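Local coordinates for protein Serpin48 (Tenebrio molitor, PDB 3OZQ) that is an insect innate-immunity serpin that specifically inhibits the serine protease SPE, the Spätzle-processing enzyme, at residues T90-N95 and Q143-I148; F358-K361 and L367-G370. All blocks are in the same frame, centred on the assembly; numbering follows the deposited sequence.

Contact 1 (T90-N95 and Q143-I148)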
loop_
_atom_site.group_PDB
_atom_site.type_symbol
_atom_site.label_atom_id
_atom_site.label_comp_id
_atom_site.label_asym_id
_atom_site.label_seq_id
_atom_site.Cartn_x
_atom_site.Cartn_y
_atom_site.Cartn_z
ATOM N N THR A 90 -10.717 -3.006 -8.869
ATOM C CA THR A 90 -10.233 -4.226 -8.224
ATOM C C THR A 90 -8.842 -4.085 -7.613
ATOM O O THR A 90 -7.893 -3.647 -8.274
ATOM C CB THR A 90 -10.170 -5.385 -9.223
ATOM O OG1 THR A 90 -11.259 -5.285 -10.146
ATOM C CG2 THR A 90 -10.229 -6.731 -8.488
ATOM N N LEU A 91 -8.723 -4.470 -6.352
ATOM C CA LEU A 91 -7.422 -4.668 -5.735
ATOM C C LEU A 91 -6.984 -6.116 -5.951
ATOM O O LEU A 91 -7.723 -7.043 -5.620
ATOM C CB LEU A 91 -7.501 -4.370 -4.245
ATOM C CG LEU A 91 -6.194 -4.563 -3.482
ATOM C CD1 LEU A 91 -5.152 -3.556 -3.990
ATOM C CD2 LEU A 91 -6.452 -4.387 -1.999
ATOM N N HIS A 92 -5.804 -6.303 -6.537
ATOM C CA HIS A 92 -5.222 -7.629 -6.721
ATOM C C HIS A 92 -4.132 -7.820 -5.677
ATOM O O HIS A 92 -3.255 -6.977 -5.526
ATOM C CB HIS A 92 -4.632 -7.779 -8.131
ATOM C CG HIS A 92 -5.644 -7.630 -9.227
ATOM N ND1 HIS A 92 -6.056 -6.403 -9.700
ATOM C CD2 HIS A 92 -6.344 -8.555 -9.927
ATOM C CE1 HIS A 92 -6.956 -6.576 -10.652
ATOM N NE2 HIS A 92 -7.152 -7.874 -10.806
ATOM N N THR A 93 -4.205 -8.921 -4.937
ATOM C CA THR A 93 -3.205 -9.211 -3.921
ATOM C C THR A 93 -2.776 -10.655 -4.039
ATOM O O THR A 93 -3.580 -11.526 -4.366
ATOM C CB THR A 93 -3.772 -8.971 -2.506
ATOM O OG1 THR A 93 -4.667 -10.037 -2.162
ATOM C CG2 THR A 93 -4.525 -7.671 -2.457
ATOM N N ALA A 94 -1.502 -10.907 -3.793
ATOM C CA ALA A 94 -1.007 -12.261 -3.658
ATOM C C ALA A 94 -0.256 -12.270 -2.352
ATOM O O ALA A 94 0.910 -11.879 -2.300
ATOM C CB ALA A 94 -0.093 -12.615 -4.803
ATOM N N ASN A 95 -0.942 -12.687 -1.293
ATOM C CA ASN A 95 -0.381 -12.695 0.041
ATOM C C ASN A 95 -0.242 -14.130 0.500
ATOM O O ASN A 95 -1.179 -14.925 0.398
ATOM C CB ASN A 95 -1.259 -11.909 1.028
ATOM C CG ASN A 95 -1.391 -10.433 0.658
ATOM O OD1 ASN A 95 -2.216 -9.697 1.237
ATOM N ND2 ASN A 95 -0.586 -9.991 -0.311
ATOM N N GLN A 143 -0.534 -15.351 -9.628
ATOM C CA GLN A 143 -1.605 -14.684 -8.885
ATOM C C GLN A 143 -1.745 -13.195 -9.208
ATOM O O GLN A 143 -2.729 -12.567 -8.826
ATOM C CB GLN A 143 -1.392 -14.855 -7.378
ATOM C CG GLN A 143 -1.755 -16.224 -6.854
ATOM C CD GLN A 143 -3.235 -16.497 -6.983
ATOM O OE1 GLN A 143 -4.054 -15.888 -6.288
ATOM N NE2 GLN A 143 -3.593 -17.397 -7.891
ATOM N N THR A 144 -0.757 -12.631 -9.894
ATOM C CA THR A 144 -0.829 -11.226 -10.300
ATOM C C THR A 144 -0.750 -11.064 -11.812
ATOM O O THR A 144 -0.246 -10.057 -12.292
ATOM C CB THR A 144 0.312 -10.384 -9.695
ATOM O OG1 THR A 144 1.578 -10.974 -10.025
ATOM C CG2 THR A 144 0.175 -10.265 -8.186
ATOM N N GLN A 145 -1.259 -12.048 -12.549
ATOM C CA GLN A 145 -1.166 -12.079 -14.009
ATOM C C GLN A 145 0.208 -11.657 -14.527
ATOM O O GLN A 145 0.316 -10.867 -15.469
ATOM C CB GLN A 145 -2.280 -11.253 -14.678
ATOM C CG GLN A 145 -3.025 -10.270 -13.770
ATOM C CD GLN A 145 -3.761 -10.961 -12.637
ATOM O OE1 GLN A 145 -3.840 -10.445 -11.519
ATOM N NE2 GLN A 145 -4.298 -12.140 -12.921
ATOM N N HIS A 146 1.249 -12.192 -13.899
ATOM C CA HIS A 146 2.640 -11.955 -14.303
ATOM C C HIS A 146 3.092 -10.499 -14.252
ATOM O O HIS A 146 4.172 -10.170 -14.746
ATOM C CB HIS A 146 2.924 -12.577 -15.678
ATOM C CG HIS A 146 2.719 -14.061 -15.711
ATOM N ND1 HIS A 146 3.765 -14.962 -15.689
ATOM C CD2 HIS A 146 1.586 -14.804 -15.741
ATOM C CE1 HIS A 146 3.286 -16.193 -15.717
ATOM N NE2 HIS A 146 1.966 -16.126 -15.743
ATOM N N LYS A 147 2.279 -9.647 -13.624
ATOM C CA LYS A 147 2.576 -8.219 -13.483
ATOM C C LYS A 147 3.638 -7.927 -12.413
ATOM O O LYS A 147 4.276 -6.869 -12.423
ATOM C CB LYS A 147 1.304 -7.443 -13.124
ATOM C CG LYS A 147 0.155 -7.522 -14.137
ATOM C CD LYS A 147 0.474 -6.808 -15.439
ATOM C CE LYS A 147 -0.800 -6.383 -16.175
ATOM N NZ LYS A 147 -1.926 -7.340 -15.972
ATOM N N ILE A 148 3.806 -8.858 -11.479
ATOM C CA ILE A 148 4.751 -8.688 -10.381
ATOM C C ILE A 148 5.733 -9.847 -10.342
ATOM O O ILE A 148 5.367 -10.993 -10.088
ATOM C CB ILE A 148 4.033 -8.503 -9.025
ATOM C CG1 ILE A 148 3.230 -7.198 -9.050
ATOM C CG2 ILE A 148 5.045 -8.520 -7.869
ATOM C CD1 ILE A 148 2.593 -6.831 -7.722
#
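Ala-94 and Gln-143 meet methyl against methylene, CB to CB at 3.7 Å, where the end of helix 129-143 comes down on strand 90-100. In serpin terms this is helix F lying over the second strand of sheet A. The same Ala-94 CB also receives Thr-144 CG2 at 4.1 Å, and Trp-139 of the helix packs on it from outside the two segments. This buried end is apolar and close. Thr-144 is held with OG1 between its own backbone N and carbonyl carbon (chi1 55°), a setting that puts the methyl toward Ala-94 while the hydroxyl turns back to the helix and bonds to Val-140 O. The same OG1 takes a weak bond from Ile-148 N at 3.4 Å. Past Thr-144 the chain reverses in a type I' turn, closed by Lys-147 N to Thr-144 O at 2.9 Å. Nearer the solvent the fit is looser. Gln-145 is exposed, yet its chain bends at chi2 (-62°) and brings OE1 back to 3.5 Å from His-92 CD2. The two side chains cross at about a right angle, with the amide and imidazole planes 64° apart, and the oxygen approaches the ring obliquely. One face of that imidazole carries Thr-90 CG2, 3.9 Å above its plane. Tyr-170 of strand 163-174 ties this outer half together: its ring stacks with His-92, and its hydroxyl is hydrogen-bonded to Gln-145 OE1. The polar tie between turn and sheet therefore goes to the neighbouring strand, through Tyr-170, while Thr-144 spends its hydroxyl within the helix end and turn; strand 90-95 itself is met by van der Waals contact.

Contact 2 (F358-K361 and L367-G370)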
loop_
_atom_site.group_PDB
_atom_site.type_symbol
_atom_site.label_atom_id
_atom_site.label_comp_id
_atom_site.label_asym_id
_atom_site.label_seq_id
_atom_site.Cartn_x
_atom_site.Cartn_y
_atom_site.Cartn_z
ATOM N N PHE A 358 0.920 11.274 -2.730
ATOM C CA PHE A 358 -0.394 10.844 -3.189
ATOM C C PHE A 358 -0.866 9.654 -2.367
ATOM O O PHE A 358 -0.067 8.963 -1.733
ATOM C CB PHE A 358 -0.361 10.429 -4.654
ATOM C CG PHE A 358 0.510 9.247 -4.910
ATOM C CD1 PHE A 358 0.027 7.956 -4.736
ATOM C CD2 PHE A 358 1.832 9.417 -5.279
ATOM C CE1 PHE A 358 0.843 6.855 -4.959
ATOM C CE2 PHE A 358 2.642 8.328 -5.504
ATOM C CZ PHE A 358 2.152 7.038 -5.330
ATOM N N TYR A 359 -2.170 9.410 -2.388
ATOM C CA TYR A 359 -2.697 8.228 -1.735
ATOM C C TYR A 359 -4.042 7.838 -2.305
ATOM O O TYR A 359 -4.827 8.691 -2.713
ATOM C CB TYR A 359 -2.737 8.376 -0.202
ATOM C CG TYR A 359 -3.657 9.457 0.354
ATOM C CD1 TYR A 359 -3.145 10.681 0.773
ATOM C CD2 TYR A 359 -5.021 9.227 0.513
ATOM C CE1 TYR A 359 -3.970 11.663 1.304
ATOM C CE2 TYR A 359 -5.862 10.214 1.039
ATOM C CZ TYR A 359 -5.320 11.423 1.433
ATOM O OH TYR A 359 -6.127 12.400 1.964
ATOM N N ILE A 360 -4.283 6.533 -2.347
ATOM C CA ILE A 360 -5.526 5.999 -2.866
ATOM C C ILE A 360 -6.410 5.608 -1.680
ATOM O O ILE A 360 -5.957 4.901 -0.769
ATOM C CB ILE A 360 -5.265 4.764 -3.749
ATOM C CG1 ILE A 360 -4.573 5.172 -5.059
ATOM C CG2 ILE A 360 -6.558 4.049 -4.080
ATOM C CD1 ILE A 360 -4.445 4.040 -6.014
ATOM N N LYS A 361 -7.656 6.078 -1.687
ATOM C CA LYS A 361 -8.628 5.733 -0.641
ATOM C C LYS A 361 -9.776 4.952 -1.223
ATOM O O LYS A 361 -10.203 5.202 -2.351
ATOM C CB LYS A 361 -9.237 6.968 0.017
ATOM C CG LYS A 361 -8.419 7.644 1.087
ATOM C CD LYS A 361 -9.256 8.726 1.804
ATOM C CE LYS A 361 -9.769 9.782 0.821
ATOM N NZ LYS A 361 -10.548 10.888 1.479
ATOM N N LEU A 367 -5.592 2.899 0.979
ATOM C CA LEU A 367 -5.112 1.630 0.448
ATOM C C LEU A 367 -3.632 1.660 0.040
ATOM O O LEU A 367 -2.905 0.687 0.223
ATOM C CB LEU A 367 -5.949 1.224 -0.763
ATOM C CG LEU A 367 -7.054 0.205 -0.498
ATOM C CD1 LEU A 367 -8.020 0.727 0.559
ATOM C CD2 LEU A 367 -7.773 -0.186 -1.779
ATOM N N PHE A 368 -3.212 2.781 -0.530
ATOM C CA PHE A 368 -1.848 2.967 -1.008
ATOM C C PHE A 368 -1.429 4.392 -0.698
ATOM O O PHE A 368 -2.258 5.294 -0.697
ATOM C CB PHE A 368 -1.780 2.803 -2.525
ATOM C CG PHE A 368 -1.785 1.377 -2.998
ATOM C CD1 PHE A 368 -0.614 0.634 -3.008
ATOM C CD2 PHE A 368 -2.948 0.795 -3.474
ATOM C CE1 PHE A 368 -0.599 -0.672 -3.474
ATOM C CE2 PHE A 368 -2.945 -0.522 -3.939
ATOM C CZ PHE A 368 -1.764 -1.249 -3.942
ATOM N N ALA A 369 -0.147 4.587 -0.422
ATOM C CA ALA A 369 0.398 5.919 -0.265
ATOM C C ALA A 369 1.801 5.945 -0.874
ATOM O O ALA A 369 2.438 4.909 -1.010
ATOM C CB ALA A 369 0.437 6.311 1.183
ATOM N N GLY A 370 2.267 7.119 -1.260
ATOM C CA GLY A 370 3.591 7.207 -1.842
ATOM C C GLY A 370 3.935 8.622 -2.247
ATOM O O GLY A 370 3.256 9.583 -1.889
#
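Phe-358 lays its ring over Gly-370 in an antiparallel beta hairpin of serpin sheet B, the cross-strand aromatic-glycine pairing often called aromatic rescue of glycine. With CG between the backbone N and the carbonyl carbon (chi1 64°), the ring folds across onto the partner strand instead of standing off the sheet. Gly-370 CA sits 4.1 Å from the ring centroid, a CH-pi contact over the face, and Gly-370 C comes to 3.5 Å from Phe-358 CE2 nearer the rim. The ring thus takes up the place where a side chain of Gly-370 would go, and Phe-271 meets it from another strand. With an alanine here the ring's cover over Gly-370 CA and C would be lost, and the glycine backbone and the Phe-271 ring would probably each be left without this aromatic partner. On the same side of the hairpin, Ile-360 and Phe-368 stand next to each other, CB to CB at 4.2 Å, with Ile-360 CD1 approaching the Phe-368 ring obliquely; Leu-169 and Phe-171 of strand 163-174 pack against Phe-368. The other side carries Tyr-359 and Ala-369, a non-hydrogen-bonded pair whose CB atoms are 4.0 Å apart. Beyond CB the tyrosine leads away from Ala-369, its ring meeting Phe-254 and having Lys-361 CG at its edge, in plane. Between the two faces the backbones pair regularly at Phe-358 and Gly-370, bonded both ways, and Ile-360 N binds Phe-368 O at 2.9 Å. Regularity breaks at the far end in a classic beta bulge, where Leu-367 and Phe-368 both face Ile-360. There Ile-360 O takes two N-H groups: a nearly straight bond (168°) from Leu-367 N at 2.7 Å and a weak one from Phe-368 N at 3.5 Å.

In the fold
Contact 1 comes first along the chain and closes long before contact 2, near the C-terminus, opens; their centres lie about 17 Å apart within the one serpin fold. Contact 1 is partly buried, whereas contact 2 is a buried hairpin of sheet B. They touch through the core: Leu-91 CD1 of strand 90-100 packs on Phe-368 CE2 at 3.8 Å. Strand 163-174 is common ground, with Tyr-170 serving the first contact and Leu-169 and Phe-171 lying against the second. Sheet A is the middle layer, with contact 1 on its helix side and contact 2 on the sheet B side. In inhibitory serpins sheet A opens to take up the reactive loop, so these layers probably border the moving part of the molecule.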